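Local coordinates for protein acyl-CoA thioester hydrolase ybgC (Escherichia coli K-12, PDB 3GRH) that is a putative thioesterase, an outer-membrane lipoprotein of the pectinesterase family that neither binds pectin nor shows pectinesterase activity, at residues 35-39 against 365-369; 114-120 against 141-146; 145-149 against 159-163; 306-312 against 336-342. All blocks are in the same frame, centred on the assembly; numbering follows the deposited sequence.

Contact 1: residues 35-39 against 365-369; sequences SSRPI and TAKPW
Arg37 lays the aliphatic part of its side chain across the ring of Pro368, the two crossing at about a right angle, and Pro368 CG sits 3.7 Å from Arg37 CD. The chain leaves with CG anti to the backbone N (chi1 -167°) and runs extended to NE, which carries the guanidinium past the proline with Pro368 CG over one of its faces. At the tip, Arg37 NH1 makes a weak bond to the carbonyl O of Thr365 (3.3 Å, 129° at the hydrogen). The firmer polar partners lie elsewhere: NE forms a salt bridge with Glu406 of strand 403-407, and NH2 bonds to the carbonyl O of Gly413. A leucine in place of Arg37 would probably leave the carboxylate of Glu406 without this positive partner and the Gly413 carbonyl without its donor. Beside the arginine, small Ser36 lets the backbones draw close, with its CB 3.3 Å from Ala366 O. The carbonyl O of Ser36 faces the edge of the Trp369 indole at CD1 (3.6 Å) and accepts a bond from a water that also takes the N-H of Trp369. A second water lies in the indole plane, accepting from Trp369 NE1 at 2.8 Å and donating to Pro38 O. The indole's one polar atom is thus satisfied although the residue is buried. An N-terminal segment here meets the loop leading into strand 369-373, at the C-terminal end of the right-handed parallel beta-helix characteristic of pectinesterases, with the Trp369 side chain about 6 Å from that of Arg340, the probable substrate-binding arginine.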
loop_
_atom_site.group_PDB
_atom_site.type_symbol
_atom_site.label_atom_id
_atom_site.label_comp_id
_atom_site.label_asym_id
_atom_site.label_seq_id
_atom_site.Cartn_x
_atom_site.Cartn_y
_atom_site.Cartn_z
ATOM N N SER A 35 -1.209 25.769 8.667
ATOM C CA SER A 35 -1.490 24.743 9.649
ATOM C C SER A 35 -2.316 23.609 9.084
ATOM O O SER A 35 -2.232 22.460 9.607
ATOM C CB SER A 35 -2.220 25.361 10.844
ATOM O OG SER A 35 -1.354 26.273 11.418
ATOM N N SER A 36 -3.151 23.896 8.095
ATOM C CA SER A 36 -3.976 22.848 7.492
ATOM C C SER A 36 -3.260 22.081 6.398
ATOM O O SER A 36 -3.675 21.022 6.031
ATOM C CB SER A 36 -5.240 23.431 6.940
ATOM O OG SER A 36 -6.039 23.870 8.048
ATOM N N ARG A 37 -2.226 22.685 5.819
ATOM C CA ARG A 37 -1.547 22.165 4.620
ATOM C C ARG A 37 -0.083 22.593 4.638
ATOM O O ARG A 37 0.329 23.534 3.970
ATOM C CB ARG A 37 -2.218 22.651 3.343
ATOM C CG ARG A 37 -1.775 21.914 2.138
ATOM C CD ARG A 37 -2.681 22.238 0.935
ATOM N NE ARG A 37 -2.499 21.246 -0.094
ATOM C CZ ARG A 37 -3.289 21.040 -1.115
ATOM N NH1 ARG A 37 -4.337 21.844 -1.342
ATOM N NH2 ARG A 37 -2.978 20.055 -1.949
ATOM N N PRO A 38 0.719 21.911 5.430
ATOM C CA PRO A 38 2.099 22.292 5.493
ATOM C C PRO A 38 2.888 21.877 4.250
ATOM O O PRO A 38 2.684 20.786 3.727
ATOM C CB PRO A 38 2.643 21.531 6.706
ATOM C CG PRO A 38 1.575 20.756 7.233
ATOM C CD PRO A 38 0.344 20.877 6.416
ATOM N N ILE A 39 3.788 22.757 3.848
ATOM C CA ILE A 39 4.550 22.645 2.635
ATOM C C ILE A 39 6.006 22.698 3.012
ATOM O O ILE A 39 6.420 23.585 3.679
ATOM C CB ILE A 39 4.243 23.759 1.612
ATOM C CG1 ILE A 39 2.742 23.797 1.236
ATOM C CG2 ILE A 39 5.100 23.603 0.360
ATOM C CD1 ILE A 39 2.147 22.558 0.609
ATOM N N THR A 365 -9.357 21.321 -0.701
ATOM C CA THR A 365 -8.076 22.005 -0.778
ATOM C C THR A 365 -7.769 22.808 0.454
ATOM O O THR A 365 -6.586 23.053 0.712
ATOM C CB THR A 365 -7.970 22.908 -2.006
ATOM O OG1 THR A 365 -9.006 23.891 -1.942
ATOM C CG2 THR A 365 -8.092 22.085 -3.280
ATOM N N ALA A 366 -8.810 23.219 1.193
ATOM C CA ALA A 366 -8.679 23.942 2.465
ATOM C C ALA A 366 -8.259 23.065 3.647
ATOM O O ALA A 366 -7.508 23.525 4.529
ATOM C CB ALA A 366 -9.963 24.648 2.794
ATOM N N LYS A 367 -8.697 21.811 3.663
ATOM C CA LYS A 367 -8.318 20.893 4.711
ATOM C C LYS A 367 -8.009 19.524 4.092
ATOM O O LYS A 367 -8.798 18.595 4.103
ATOM C CB LYS A 367 -9.422 20.752 5.722
ATOM C CG LYS A 367 -9.681 21.971 6.518
ATOM C CD LYS A 367 -10.589 21.649 7.669
ATOM C CE LYS A 367 -10.579 22.770 8.701
ATOM N NZ LYS A 367 -10.020 24.048 8.146
ATOM N N PRO A 368 -6.857 19.409 3.452
ATOM C CA PRO A 368 -6.538 18.164 2.804
ATOM C C PRO A 368 -6.212 16.994 3.708
ATOM O O PRO A 368 -6.221 15.884 3.257
ATOM C CB PRO A 368 -5.294 18.525 1.970
ATOM C CG PRO A 368 -4.744 19.697 2.687
ATOM C CD PRO A 368 -5.847 20.452 3.208
ATOM N N TRP A 369 -5.921 17.259 4.970
ATOM C CA TRP A 369 -5.608 16.242 5.930
ATOM C C TRP A 369 -6.615 16.243 7.075
ATOM O O TRP A 369 -6.928 17.272 7.695
ATOM C CB TRP A 369 -4.215 16.469 6.475
ATOM C CG TRP A 369 -3.124 16.633 5.490
ATOM C CD1 TRP A 369 -2.475 17.772 5.205
ATOM C CD2 TRP A 369 -2.497 15.601 4.680
ATOM N NE1 TRP A 369 -1.466 17.528 4.268
ATOM C CE2 TRP A 369 -1.507 16.185 3.950
ATOM C CE3 TRP A 369 -2.698 14.209 4.565
ATOM C CZ2 TRP A 369 -0.703 15.452 3.092
ATOM C CZ3 TRP A 369 -1.913 13.504 3.722
ATOM C CH2 TRP A 369 -0.948 14.104 3.007
HETATM O O HOH W 1 -6.028 19.779 6.742
HETATM O O HOH W 2 0.375 19.346 3.333
#

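Contact 2: residues 114-120 against 141-146; sequences PGEYQGT and DVKIGL
Lys143 runs beside Glu116 of the neighbouring strand, both side chains pointing the same way. Lys143 CB lies 4.0 Å from Gly115 O; farther out, CD reaches Glu116 OE2. The chain is extended until it bends at chi4 (77°), which turns the amine back toward the carboxylate for a salt bridge at 3.6 Å from Lys143 NZ to Glu116 OE2. NZ also bonds to the carbonyl O of Ile140. A methionine in its place would probably leave Glu116 without its opposite charge and the Ile140 carbonyl without this donor. Strands 115-118 and 142-146 run parallel, inclined at 20°, and five backbone bonds alternate between them; the one from Tyr117 N to Lys143 O is 2.8 Å long. Tyr117 and Ile144 take the other face, against Ile92 of helix 92-100, and the Tyr117 hydroxyl bonds to Met113 O. Gly115 suits this face because a CB there would crowd that hydroxyl. At the far end Leu146 divides its methyls, CD1 lying 3.6 Å from Gln118 CG and CD2 3.8 Å from Thr120 CG2. Gly119 has backbone angles that would press a CB against the preceding carbonyl. The chemistry is therefore two-sided: apolar and aromatic groups pack on Ile92 and on Val112 of strand 108-112, while a charged pair lies on the more exposed face, where solvent probably weakens its attraction.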
loop_
_atom_site.group_PDB
_atom_site.type_symbol
_atom_site.label_atom_id
_atom_site.label_comp_id
_atom_site.label_asym_id
_atom_site.label_seq_id
_atom_site.Cartn_x
_atom_site.Cartn_y
_atom_site.Cartn_z
ATOM N N PRO A 114 -4.121 -14.893 -18.782
ATOM C CA PRO A 114 -5.355 -14.130 -18.681
ATOM C C PRO A 114 -6.527 -14.976 -18.161
ATOM O O PRO A 114 -6.707 -16.128 -18.570
ATOM C CB PRO A 114 -5.574 -13.669 -20.124
ATOM C CG PRO A 114 -4.197 -13.541 -20.649
ATOM C CD PRO A 114 -3.421 -14.671 -20.063
ATOM N N GLY A 115 -7.265 -14.413 -17.234
ATOM C CA GLY A 115 -8.418 -15.059 -16.620
ATOM C C GLY A 115 -8.781 -14.417 -15.317
ATOM O O GLY A 115 -8.172 -13.438 -14.920
ATOM N N GLU A 116 -9.811 -15.001 -14.689
ATOM C CA GLU A 116 -10.305 -14.576 -13.417
ATOM C C GLU A 116 -9.989 -15.715 -12.485
ATOM O O GLU A 116 -10.302 -16.892 -12.746
ATOM C CB GLU A 116 -11.833 -14.351 -13.496
ATOM C CG GLU A 116 -12.280 -13.101 -14.218
ATOM C CD GLU A 116 -12.051 -13.140 -15.726
ATOM O OE1 GLU A 116 -12.294 -14.222 -16.352
ATOM O OE2 GLU A 116 -11.637 -12.074 -16.277
ATOM N N TYR A 117 -9.387 -15.374 -11.366
ATOM C CA TYR A 117 -8.892 -16.341 -10.380
ATOM C C TYR A 117 -9.516 -15.968 -9.034
ATOM O O TYR A 117 -9.097 -15.051 -8.401
ATOM C CB TYR A 117 -7.359 -16.307 -10.346
ATOM C CG TYR A 117 -6.760 -16.699 -11.684
ATOM C CD1 TYR A 117 -6.578 -18.021 -12.021
ATOM C CD2 TYR A 117 -6.383 -15.760 -12.576
ATOM C CE1 TYR A 117 -6.069 -18.379 -13.269
ATOM C CE2 TYR A 117 -5.920 -16.120 -13.820
ATOM C CZ TYR A 117 -5.775 -17.430 -14.139
ATOM O OH TYR A 117 -5.269 -17.737 -15.386
ATOM N N GLN A 118 -10.547 -16.703 -8.650
ATOM C CA GLN A 118 -11.242 -16.386 -7.387
ATOM C C GLN A 118 -10.530 -17.130 -6.238
ATOM O O GLN A 118 -10.298 -18.325 -6.285
ATOM C CB GLN A 118 -12.735 -16.781 -7.441
ATOM C CG GLN A 118 -13.514 -16.418 -6.128
ATOM C CD GLN A 118 -14.912 -17.036 -5.949
ATOM O OE1 GLN A 118 -15.135 -18.254 -6.151
ATOM N NE2 GLN A 118 -15.851 -16.214 -5.519
ATOM N N GLY A 119 -10.184 -16.411 -5.184
ATOM C CA GLY A 119 -9.664 -17.003 -3.980
ATOM C C GLY A 119 -8.470 -16.230 -3.473
ATOM O O GLY A 119 -7.821 -15.471 -4.203
ATOM N N THR A 120 -8.150 -16.466 -2.210
ATOM C CA THR A 120 -7.008 -15.864 -1.606
ATOM C C THR A 120 -5.709 -16.359 -2.208
ATOM O O THR A 120 -5.624 -17.494 -2.702
ATOM C CB THR A 120 -7.010 -16.138 -0.097
ATOM O OG1 THR A 120 -7.126 -17.540 0.121
ATOM C CG2 THR A 120 -8.097 -15.361 0.655
ATOM N N ASP A 141 -6.317 -7.861 -17.453
ATOM C CA ASP A 141 -6.528 -9.154 -18.069
ATOM C C ASP A 141 -6.340 -10.329 -17.133
ATOM O O ASP A 141 -6.879 -11.370 -17.450
ATOM C CB ASP A 141 -5.659 -9.217 -19.308
ATOM C CG ASP A 141 -6.222 -8.258 -20.423
ATOM O OD1 ASP A 141 -7.494 -8.111 -20.536
ATOM O OD2 ASP A 141 -5.449 -7.646 -21.232
ATOM N N VAL A 142 -5.601 -10.160 -16.006
ATOM C CA VAL A 142 -5.434 -11.203 -15.017
ATOM C C VAL A 142 -6.066 -10.609 -13.751
ATOM O O VAL A 142 -5.531 -9.645 -13.217
ATOM C CB VAL A 142 -3.956 -11.555 -14.809
ATOM C CG1 VAL A 142 -3.794 -12.376 -13.513
ATOM C CG2 VAL A 142 -3.409 -12.239 -16.032
ATOM N N LYS A 143 -7.128 -11.207 -13.240
ATOM C CA LYS A 143 -7.897 -10.680 -12.101
ATOM C C LYS A 143 -7.850 -11.679 -10.971
ATOM O O LYS A 143 -8.261 -12.787 -11.135
ATOM C CB LYS A 143 -9.337 -10.487 -12.469
ATOM C CG LYS A 143 -9.555 -9.460 -13.572
ATOM C CD LYS A 143 -11.001 -9.257 -13.914
ATOM C CE LYS A 143 -11.324 -8.155 -14.887
ATOM N NZ LYS A 143 -11.024 -8.545 -16.345
ATOM N N ILE A 144 -7.359 -11.267 -9.845
ATOM C CA ILE A 144 -7.298 -12.063 -8.634
ATOM C C ILE A 144 -8.250 -11.433 -7.638
ATOM O O ILE A 144 -8.177 -10.233 -7.396
ATOM C CB ILE A 144 -5.894 -11.990 -8.041
ATOM C CG1 ILE A 144 -4.910 -12.644 -8.998
ATOM C CG2 ILE A 144 -5.903 -12.646 -6.618
ATOM C CD1 ILE A 144 -3.452 -12.410 -8.479
ATOM N N GLY A 145 -9.234 -12.164 -7.148
ATOM C CA GLY A 145 -10.218 -11.512 -6.294
ATOM C C GLY A 145 -10.964 -12.479 -5.390
ATOM O O GLY A 145 -11.076 -13.681 -5.601
ATOM N N LEU A 146 -11.486 -11.893 -4.347
ATOM C CA LEU A 146 -12.412 -12.564 -3.418
ATOM C C LEU A 146 -13.094 -11.414 -2.618
ATOM O O LEU A 146 -12.521 -10.327 -2.546
ATOM C CB LEU A 146 -11.704 -13.520 -2.441
ATOM C CG LEU A 146 -12.531 -14.506 -1.699
ATOM C CD1 LEU A 146 -13.151 -15.498 -2.685
ATOM C CD2 LEU A 146 -11.682 -15.189 -0.624
#

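Contact 3: residues 145-149 against 159-163; sequences GLSLD and HDVNP
Asp160, Leu148 and Val161 bring the last turn of helix 154-161 against the chain leaving strand 142-146, a strand of the parallel beta-helix that defines the pectinesterase fold. Asp160 loses the most area here, although its carboxylate makes no hydrogen bond across the contact. The CB of Asp160 points toward the strand side and meets Leu148 CD2 at 4.2 Å, a contact of the aliphatic root of an acid, whose charged end belongs to a partly exposed residue. Asp160 OD2 comes no nearer than 4.3 Å to the backbone O of Ser147, another acceptor; the serine hydroxyl bonds to Thr213 instead.

Leu148 approaches from the strand side. Its CG stands anti to the carbonyl carbon (chi1 -63°), a placing that sends the forked end toward the helix, and its side chain crosses that of Val161 at about a right angle. Both leucine methyls bear on one branch of the valine: Val161 CG2 is 4.0 Å from Leu148 CD1 and slightly nearer to CD2. Branched aliphatic residues fit well here, since two methyls can straddle a third without asking for any polar partner. Val161 also packs on Thr120 and Tyr122 of strand 115-123 and on Tyr167, so the valine is buried among several parts of the chain.

With no hydrogen bond or salt bridge between them, the segments are joined by van der Waals packing, chiefly of the leucines, Val161 and the CB of Asp160. Leu146 contributes nearly as much as Leu148: its CD2 rests 3.8 Å from the backbone oxygen of Asp160 and 4.4 Å from Val161 CG2.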
loop_
_atom_site.group_PDB
_atom_site.type_symbol
_atom_site.label_atom_id
_atom_site.label_comp_id
_atom_site.label_asym_id
_atom_site.label_seq_id
_atom_site.Cartn_x
_atom_site.Cartn_y
_atom_site.Cartn_z
ATOM N N GLY A 145 -9.234 -12.164 -7.148
ATOM C CA GLY A 145 -10.218 -11.512 -6.294
ATOM C C GLY A 145 -10.964 -12.479 -5.390
ATOM O O GLY A 145 -11.076 -13.681 -5.601
ATOM N N LEU A 146 -11.486 -11.893 -4.347
ATOM C CA LEU A 146 -12.412 -12.564 -3.418
ATOM C C LEU A 146 -13.094 -11.414 -2.618
ATOM O O LEU A 146 -12.521 -10.327 -2.546
ATOM C CB LEU A 146 -11.704 -13.520 -2.441
ATOM C CG LEU A 146 -12.531 -14.506 -1.699
ATOM C CD1 LEU A 146 -13.151 -15.498 -2.685
ATOM C CD2 LEU A 146 -11.682 -15.189 -0.624
ATOM N N SER A 147 -14.263 -11.652 -2.038
ATOM C CA SER A 147 -14.931 -10.665 -1.184
ATOM C C SER A 147 -14.715 -11.046 0.246
ATOM O O SER A 147 -15.180 -12.083 0.692
ATOM C CB SER A 147 -16.428 -10.617 -1.449
ATOM O OG SER A 147 -16.684 -10.185 -2.763
ATOM N N LEU A 148 -14.001 -10.221 1.009
ATOM C CA LEU A 148 -13.793 -10.453 2.418
ATOM C C LEU A 148 -13.901 -9.148 3.188
ATOM O O LEU A 148 -13.382 -8.117 2.771
ATOM C CB LEU A 148 -12.430 -10.989 2.696
ATOM C CG LEU A 148 -12.061 -12.324 2.110
ATOM C CD1 LEU A 148 -10.538 -12.557 2.383
ATOM C CD2 LEU A 148 -12.979 -13.498 2.600
ATOM N N ASP A 149 -14.630 -9.171 4.259
ATOM C CA ASP A 149 -14.909 -7.975 5.079
ATOM C C ASP A 149 -14.384 -8.225 6.488
ATOM O O ASP A 149 -14.670 -9.241 7.068
ATOM C CB ASP A 149 -16.407 -7.769 5.122
ATOM C CG ASP A 149 -16.891 -6.463 5.827
ATOM O OD1 ASP A 149 -16.247 -5.840 6.710
ATOM O OD2 ASP A 149 -18.052 -6.025 5.494
ATOM N N HIS A 159 -15.127 -20.415 5.630
ATOM C CA HIS A 159 -15.824 -21.010 4.530
ATOM C C HIS A 159 -15.396 -20.445 3.190
ATOM O O HIS A 159 -15.042 -21.194 2.263
ATOM C CB HIS A 159 -17.334 -20.894 4.716
ATOM C CG HIS A 159 -18.073 -21.601 3.647
ATOM N ND1 HIS A 159 -18.187 -22.973 3.631
ATOM C CD2 HIS A 159 -18.696 -21.156 2.534
ATOM C CE1 HIS A 159 -18.846 -23.344 2.548
ATOM N NE2 HIS A 159 -19.188 -22.261 1.880
ATOM N N ASP A 160 -15.287 -19.124 3.140
ATOM C CA ASP A 160 -14.965 -18.396 1.912
ATOM C C ASP A 160 -13.534 -18.516 1.529
ATOM O O ASP A 160 -13.204 -18.548 0.326
ATOM C CB ASP A 160 -15.350 -16.936 2.068
ATOM C CG ASP A 160 -16.864 -16.711 2.026
ATOM O OD1 ASP A 160 -17.639 -17.701 2.067
ATOM O OD2 ASP A 160 -17.235 -15.526 2.109
ATOM N N VAL A 161 -12.623 -18.524 2.514
ATOM C CA VAL A 161 -11.159 -18.586 2.276
ATOM C C VAL A 161 -10.635 -20.003 2.046
ATOM O O VAL A 161 -9.745 -20.195 1.188
ATOM C CB VAL A 161 -10.435 -17.957 3.476
ATOM C CG1 VAL A 161 -8.945 -18.167 3.416
ATOM C CG2 VAL A 161 -10.716 -16.429 3.441
ATOM N N ASN A 162 -11.243 -20.976 2.719
ATOM C CA ASN A 162 -10.754 -22.362 2.692
ATOM C C ASN A 162 -11.682 -23.432 2.310
ATOM O O ASN A 162 -12.000 -24.287 3.119
ATOM C CB ASN A 162 -10.120 -22.624 4.030
ATOM C CG ASN A 162 -9.292 -23.893 4.051
ATOM O OD1 ASN A 162 -8.781 -24.311 3.031
ATOM N ND2 ASN A 162 -9.078 -24.437 5.240
ATOM N N PRO A 163 -12.085 -23.449 1.029
ATOM C CA PRO A 163 -12.778 -24.578 0.468
ATOM C C PRO A 163 -11.868 -25.733 0.087
ATOM O O PRO A 163 -10.763 -25.514 -0.432
ATOM C CB PRO A 163 -13.481 -23.963 -0.763
ATOM C CG PRO A 163 -13.349 -22.491 -0.597
ATOM C CD PRO A 163 -11.997 -22.349 0.050
#

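Contact 4: residues 306-312 against 336-342; sequences AYVFAPA and AQLGRSL
Arg340 lies flat on Tyr307, its guanidinium plane only 9° from that of the ring and the two centres 3.9 Å apart. The overlap is offset: Arg340 CD sits almost above the ring centre in a CH-pi contact, 3.8 Å from the Tyr307 centroid, while its CZ lies over the rim near Tyr307 CE2, still in cation-pi range. Arg340 begins with CG between its backbone N and carbonyl carbon (chi1 56°) and then runs extended, laying the chain across the tyrosine. Gln337 lies alongside Tyr307, pointing the same way, its amide plane turned 38° from the ring and OE1 3.4 Å from Tyr307 CE1. A water donates to that OE1 and accepts from Ala306 N, while Gln337 NE2 bonds to Lys367 O.

Phe309 faces another way, with Val308 CG1 over the centre of its ring. Opposite it comes Gly339, where a CB would stand 2.5 Å from Phe309 O, so only glycine fits without a clash. Strands 309-311 and 339-342 run parallel, and Arg340 N bonds to Phe309 O at 2.9 Å. Farther along, Leu342 N bonds to Pro311 O.

The Tyr307 hydroxyl is held by Glu305, and Arg340 NE forms a salt bridge with Asp280, the predicted nucleophile. Tyr307 and Asp280 together fix the rotation of the guanidinium, consistent with Arg340 serving as a substrate-binding residue, as in relatives.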
loop_
_atom_site.group_PDB
_atom_site.type_symbol
_atom_site.label_atom_id
_atom_site.label_comp_id
_atom_site.label_asym_id
_atom_site.label_seq_id
_atom_site.Cartn_x
_atom_site.Cartn_y
_atom_site.Cartn_z
ATOM N N ALA A 306 -13.426 10.399 2.287
ATOM C CA ALA A 306 -12.452 9.645 1.544
ATOM C C ALA A 306 -11.115 10.137 1.956
ATOM O O ALA A 306 -10.956 11.295 2.182
ATOM C CB ALA A 306 -12.601 9.905 0.052
ATOM N N TYR A 307 -10.159 9.238 2.086
ATOM C CA TYR A 307 -8.809 9.543 2.568
ATOM C C TYR A 307 -7.820 8.664 1.847
ATOM O O TYR A 307 -7.924 7.470 1.988
ATOM C CB TYR A 307 -8.628 9.293 4.073
ATOM C CG TYR A 307 -9.778 9.738 4.936
ATOM C CD1 TYR A 307 -9.918 11.055 5.357
ATOM C CD2 TYR A 307 -10.775 8.830 5.241
ATOM C CE1 TYR A 307 -11.037 11.417 6.119
ATOM C CE2 TYR A 307 -11.908 9.228 5.965
ATOM C CZ TYR A 307 -11.997 10.506 6.395
ATOM O OH TYR A 307 -13.106 10.881 7.185
ATOM N N VAL A 308 -6.853 9.221 1.128
ATOM C CA VAL A 308 -5.986 8.412 0.361
ATOM C C VAL A 308 -5.004 7.649 1.215
ATOM O O VAL A 308 -4.879 6.445 1.137
ATOM C CB VAL A 308 -5.249 9.190 -0.723
ATOM C CG1 VAL A 308 -4.338 8.259 -1.549
ATOM C CG2 VAL A 308 -6.314 9.911 -1.602
ATOM N N PHE A 309 -4.263 8.373 2.072
ATOM C CA PHE A 309 -3.200 7.766 2.859
ATOM C C PHE A 309 -3.506 7.720 4.336
ATOM O O PHE A 309 -3.934 8.725 4.926
ATOM C CB PHE A 309 -1.902 8.585 2.679
ATOM C CG PHE A 309 -1.347 8.541 1.325
ATOM C CD1 PHE A 309 -0.757 7.393 0.817
ATOM C CD2 PHE A 309 -1.392 9.668 0.570
ATOM C CE1 PHE A 309 -0.324 7.368 -0.489
ATOM C CE2 PHE A 309 -0.878 9.667 -0.699
ATOM C CZ PHE A 309 -0.365 8.513 -1.219
ATOM N N ALA A 310 -3.286 6.552 4.963
ATOM C CA ALA A 310 -3.459 6.377 6.412
ATOM C C ALA A 310 -2.285 5.644 7.005
ATOM O O ALA A 310 -2.356 4.434 7.321
ATOM C CB ALA A 310 -4.744 5.581 6.660
ATOM N N PRO A 311 -1.163 6.329 7.073
ATOM C CA PRO A 311 0.035 5.763 7.618
ATOM C C PRO A 311 -0.072 5.561 9.162
ATOM O O PRO A 311 -0.644 6.417 9.906
ATOM C CB PRO A 311 1.085 6.801 7.263
ATOM C CG PRO A 311 0.399 8.011 7.062
ATOM C CD PRO A 311 -0.987 7.722 6.664
ATOM N N ALA A 312 0.550 4.484 9.595
ATOM C CA ALA A 312 0.638 4.055 10.972
ATOM C C ALA A 312 2.103 4.053 11.458
ATOM O O ALA A 312 2.516 3.253 12.312
ATOM C CB ALA A 312 0.016 2.663 11.173
ATOM N N ALA A 336 -13.136 14.571 -0.747
ATOM C CA ALA A 336 -11.944 13.710 -0.588
ATOM C C ALA A 336 -10.755 14.446 0.033
ATOM O O ALA A 336 -10.466 15.579 -0.232
ATOM C CB ALA A 336 -11.550 13.150 -1.929
ATOM N N GLN A 337 -10.037 13.719 0.865
ATOM C CA GLN A 337 -8.854 14.235 1.506
ATOM C C GLN A 337 -7.643 13.365 1.221
ATOM O O GLN A 337 -7.757 12.233 0.838
ATOM C CB GLN A 337 -9.145 14.357 3.007
ATOM C CG GLN A 337 -10.013 15.539 3.305
ATOM C CD GLN A 337 -10.565 15.555 4.734
ATOM O OE1 GLN A 337 -11.273 14.610 5.128
ATOM N NE2 GLN A 337 -10.320 16.616 5.463
ATOM N N LEU A 338 -6.440 13.942 1.360
ATOM C CA LEU A 338 -5.199 13.233 1.025
ATOM C C LEU A 338 -4.855 12.219 2.052
ATOM O O LEU A 338 -4.135 11.227 1.758
ATOM C CB LEU A 338 -4.091 14.203 0.828
ATOM C CG LEU A 338 -4.207 15.188 -0.310
ATOM C CD1 LEU A 338 -3.033 16.176 -0.198
ATOM C CD2 LEU A 338 -4.202 14.416 -1.608
ATOM N N GLY A 339 -5.323 12.390 3.307
ATOM C CA GLY A 339 -4.981 11.389 4.279
ATOM C C GLY A 339 -5.365 11.725 5.702
ATOM O O GLY A 339 -5.942 12.770 5.977
ATOM N N ARG A 340 -4.991 10.832 6.601
ATOM C CA ARG A 340 -5.179 11.003 8.070
ATOM C C ARG A 340 -4.290 9.980 8.722
ATOM O O ARG A 340 -3.898 8.973 8.150
ATOM C CB ARG A 340 -6.599 10.812 8.544
ATOM C CG ARG A 340 -7.177 9.490 8.172
ATOM C CD ARG A 340 -8.613 9.411 8.600
ATOM N NE ARG A 340 -9.222 8.122 8.302
ATOM C CZ ARG A 340 -10.451 7.774 8.677
ATOM N NH1 ARG A 340 -11.243 8.608 9.362
ATOM N NH2 ARG A 340 -10.906 6.570 8.385
ATOM N N SER A 341 -3.845 10.272 9.930
ATOM C CA SER A 341 -2.973 9.320 10.585
ATOM C C SER A 341 -3.772 8.161 11.159
ATOM O O SER A 341 -4.885 8.352 11.647
ATOM C CB SER A 341 -2.190 10.049 11.711
ATOM O OG SER A 341 -1.328 9.153 12.449
ATOM N N LEU A 342 -3.216 6.953 11.061
ATOM C CA LEU A 342 -3.856 5.737 11.571
ATOM C C LEU A 342 -3.237 5.467 12.936
ATOM O O LEU A 342 -2.207 4.808 13.046
ATOM C CB LEU A 342 -3.614 4.561 10.591
ATOM C CG LEU A 342 -4.138 3.180 10.897
ATOM C CD1 LEU A 342 -5.621 3.235 11.131
ATOM C CD2 LEU A 342 -3.835 2.251 9.736
HETATM O O HOH W 3 -13.163 13.183 3.520
#

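In the fold
From the N terminus, residues 35-39 open contact 1, which closes only at 365-369, more than 320 residues later, so the other three contacts nest inside its loop. Contact 2 closes a loop of 20 residues, which includes strand 130-134, joining two neighbouring parallel strands. Contact 3 starts where contact 2 ends, sharing Gly145 and Leu146, and closes a loop of nine residues holding most of helix 154-161; Thr120 touches both Leu148 and Val161. Contact 4 follows in series, closing 23 residues that include strands 321-324 and 327-330, near the predicted active site. It touches contact 1, where Pro368 O approaches Leu338 N at 2.7 Å. Contacts 1 and 2 lie on opposite sides of the chain's centre.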